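Local coordinates for protein probable enoyl-CoA hydratase/isomerase (Pseudomonas aeruginosa, PDB 7BOR) that binds coenzyme A and has the crotonase fold, and probably acts on enoyl-CoA thioesters as a delta(3)-delta(2)-enoyl-CoA isomerase, at residues A[95-100]-A[115-120]. Numbering follows the deposited sequence.
Sequences VIAAVN and DLVFVG
Two neighbouring parallel strands, 95-99 and 116-120, lie inside the main beta sheet of this crotonase fold, between strands 50-54 and 176-178. Ile96, Ala97, Ala98 and Val99 pair in register with Leu116, Val117, Phe118 and Val119. The two strand axes diverge by only 7°. The bonds alternate as parallel pairing demands. Ala97 N donates to Leu116 O, and Phe118 N donates to Ala97 O at 2.9 Å. Val99 N then reaches Phe118 O, and Gly120 N bonds to Val99 O at 2.8 Å.

The start of the pair is closed by Asp115. Asp115 OD2 accepts the hydrogen bond from Val95 N at 2.8 Å through its anti lone pair. Asp115 N donates to Val95 O at 2.7 Å, and Leu116 N adds a weak bond to that oxygen. With chi1 at -57°, the carboxylate sits beside its own backbone N, and both groups face Val95. Lys207 forms a salt bridge with the same OD2.

On one face, Ile96 and Leu116 run side by side, with CD1 to CD1 at 4.1 Å. Ile96 CG2 meets the edge of the Phe118 ring, 3.9 Å from CE2. This ring also packs edge-to-face with His187 of helix 182-196. On the other face, Val119 CG1 touches Val99 CB at 3.8 Å, and Leu111 packs on Ala97 and Val99.

The backbone polar groups between the strands are thus paired within a mostly buried, apolar setting. The lysine probably stabilises the charge of Asp115, whose carboxylate supplies the acceptor for the first N-H.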
loop_
_atom_site.group_PDB
_atom_site.type_symbol
_atom_site.label_atom_id
_atom_site.label_comp_id
_atom_site.label_asym_id
_atom_site.label_seq_id
_atom_site.Cartn_x
_atom_site.Cartn_y
_atom_site.Cartn_z
ATOM N N VAL A 95 -8.926 7.733 0.891
ATOM C CA VAL A 95 -7.479 7.609 0.860
ATOM C C VAL A 95 -7.025 7.578 -0.601
ATOM O O VAL A 95 -7.525 6.757 -1.373
ATOM C CB VAL A 95 -6.999 6.332 1.566
ATOM C CG1 VAL A 95 -5.534 6.406 1.689
ATOM C CG2 VAL A 95 -7.650 6.167 2.873
ATOM N N ILE A 96 -6.039 8.415 -0.943
ATOM C CA ILE A 96 -5.499 8.556 -2.304
ATOM C C ILE A 96 -4.003 8.273 -2.297
ATOM O O ILE A 96 -3.260 8.866 -1.512
ATOM C CB ILE A 96 -5.777 9.957 -2.868
ATOM C CG1 ILE A 96 -7.282 10.180 -2.899
ATOM C CG2 ILE A 96 -5.187 10.154 -4.221
ATOM C CD1 ILE A 96 -7.687 11.565 -3.389
ATOM N N ALA A 97 -3.557 7.410 -3.208
ATOM C CA ALA A 97 -2.145 7.162 -3.436
ATOM C C ALA A 97 -1.650 7.904 -4.665
ATOM O O ALA A 97 -2.353 8.007 -5.666
ATOM C CB ALA A 97 -1.851 5.673 -3.642
ATOM N N ALA A 98 -0.400 8.368 -4.581
ATOM C CA ALA A 98 0.315 9.065 -5.651
ATOM C C ALA A 98 1.674 8.402 -5.787
ATOM O O ALA A 98 2.553 8.582 -4.934
ATOM C CB ALA A 98 0.488 10.544 -5.339
ATOM N N VAL A 99 1.865 7.672 -6.869
ATOM C CA VAL A 99 2.924 6.685 -6.965
ATOM C C VAL A 99 3.861 7.073 -8.083
ATOM O O VAL A 99 3.430 7.216 -9.229
ATOM C CB VAL A 99 2.352 5.269 -7.211
ATOM C CG1 VAL A 99 3.497 4.244 -7.301
ATOM C CG2 VAL A 99 1.327 4.892 -6.124
ATOM N N ASN A 100 5.150 7.154 -7.767
ATOM C CA ASN A 100 6.210 7.283 -8.755
ATOM C C ASN A 100 7.273 6.218 -8.481
ATOM O O ASN A 100 7.478 5.811 -7.347
ATOM C CB ASN A 100 6.852 8.685 -8.686
ATOM C CG ASN A 100 6.076 9.741 -9.500
ATOM O OD1 ASN A 100 6.038 9.698 -10.730
ATOM N ND2 ASN A 100 5.480 10.672 -8.811
ATOM N N ASP A 115 -8.749 4.501 -2.198
ATOM C CA ASP A 115 -9.936 4.807 -2.995
ATOM C C ASP A 115 -9.613 5.352 -4.384
ATOM O O ASP A 115 -10.400 5.165 -5.324
ATOM C CB ASP A 115 -10.788 5.755 -2.199
ATOM C CG ASP A 115 -11.131 5.134 -0.836
ATOM O OD1 ASP A 115 -11.869 4.104 -0.792
ATOM O OD2 ASP A 115 -10.571 5.626 0.157
ATOM N N LEU A 116 -8.499 6.031 -4.526
ATOM C CA LEU A 116 -8.023 6.451 -5.829
ATOM C C LEU A 116 -6.538 6.201 -5.847
ATOM O O LEU A 116 -5.865 6.309 -4.826
ATOM C CB LEU A 116 -8.360 7.897 -6.126
ATOM C CG LEU A 116 -9.870 8.257 -6.146
ATOM C CD1 LEU A 116 -10.049 9.806 -6.191
ATOM C CD2 LEU A 116 -10.655 7.594 -7.289
ATOM N N VAL A 117 -6.038 5.797 -7.003
ATOM C CA VAL A 117 -4.624 5.467 -7.146
ATOM C C VAL A 117 -4.134 6.125 -8.422
ATOM O O VAL A 117 -4.674 5.849 -9.501
ATOM C CB VAL A 117 -4.405 3.948 -7.203
ATOM C CG1 VAL A 117 -2.960 3.606 -7.540
ATOM C CG2 VAL A 117 -4.734 3.362 -5.894
ATOM N N PHE A 118 -3.186 7.058 -8.295
ATOM C CA PHE A 118 -2.541 7.692 -9.443
ATOM C C PHE A 118 -1.073 7.308 -9.500
ATOM O O PHE A 118 -0.382 7.325 -8.482
ATOM C CB PHE A 118 -2.697 9.188 -9.362
ATOM C CG PHE A 118 -4.103 9.589 -9.333
ATOM C CD1 PHE A 118 -4.887 9.466 -10.471
ATOM C CD2 PHE A 118 -4.680 9.982 -8.160
ATOM C CE1 PHE A 118 -6.245 9.806 -10.414
ATOM C CE2 PHE A 118 -6.011 10.291 -8.075
ATOM C CZ PHE A 118 -6.787 10.246 -9.204
ATOM N N VAL A 119 -0.595 7.004 -10.703
ATOM C CA VAL A 119 0.753 6.488 -10.872
ATOM C C VAL A 119 1.389 7.198 -12.040
ATOM O O VAL A 119 0.714 7.523 -13.025
ATOM C CB VAL A 119 0.789 4.960 -11.150
ATOM C CG1 VAL A 119 0.105 4.173 -10.080
ATOM C CG2 VAL A 119 0.107 4.619 -12.509
ATOM N N GLY A 120 2.709 7.377 -11.969
ATOM C CA GLY A 120 3.449 7.701 -13.174
ATOM C C GLY A 120 3.412 6.567 -14.173
ATOM O O GLY A 120 3.447 5.382 -13.808
#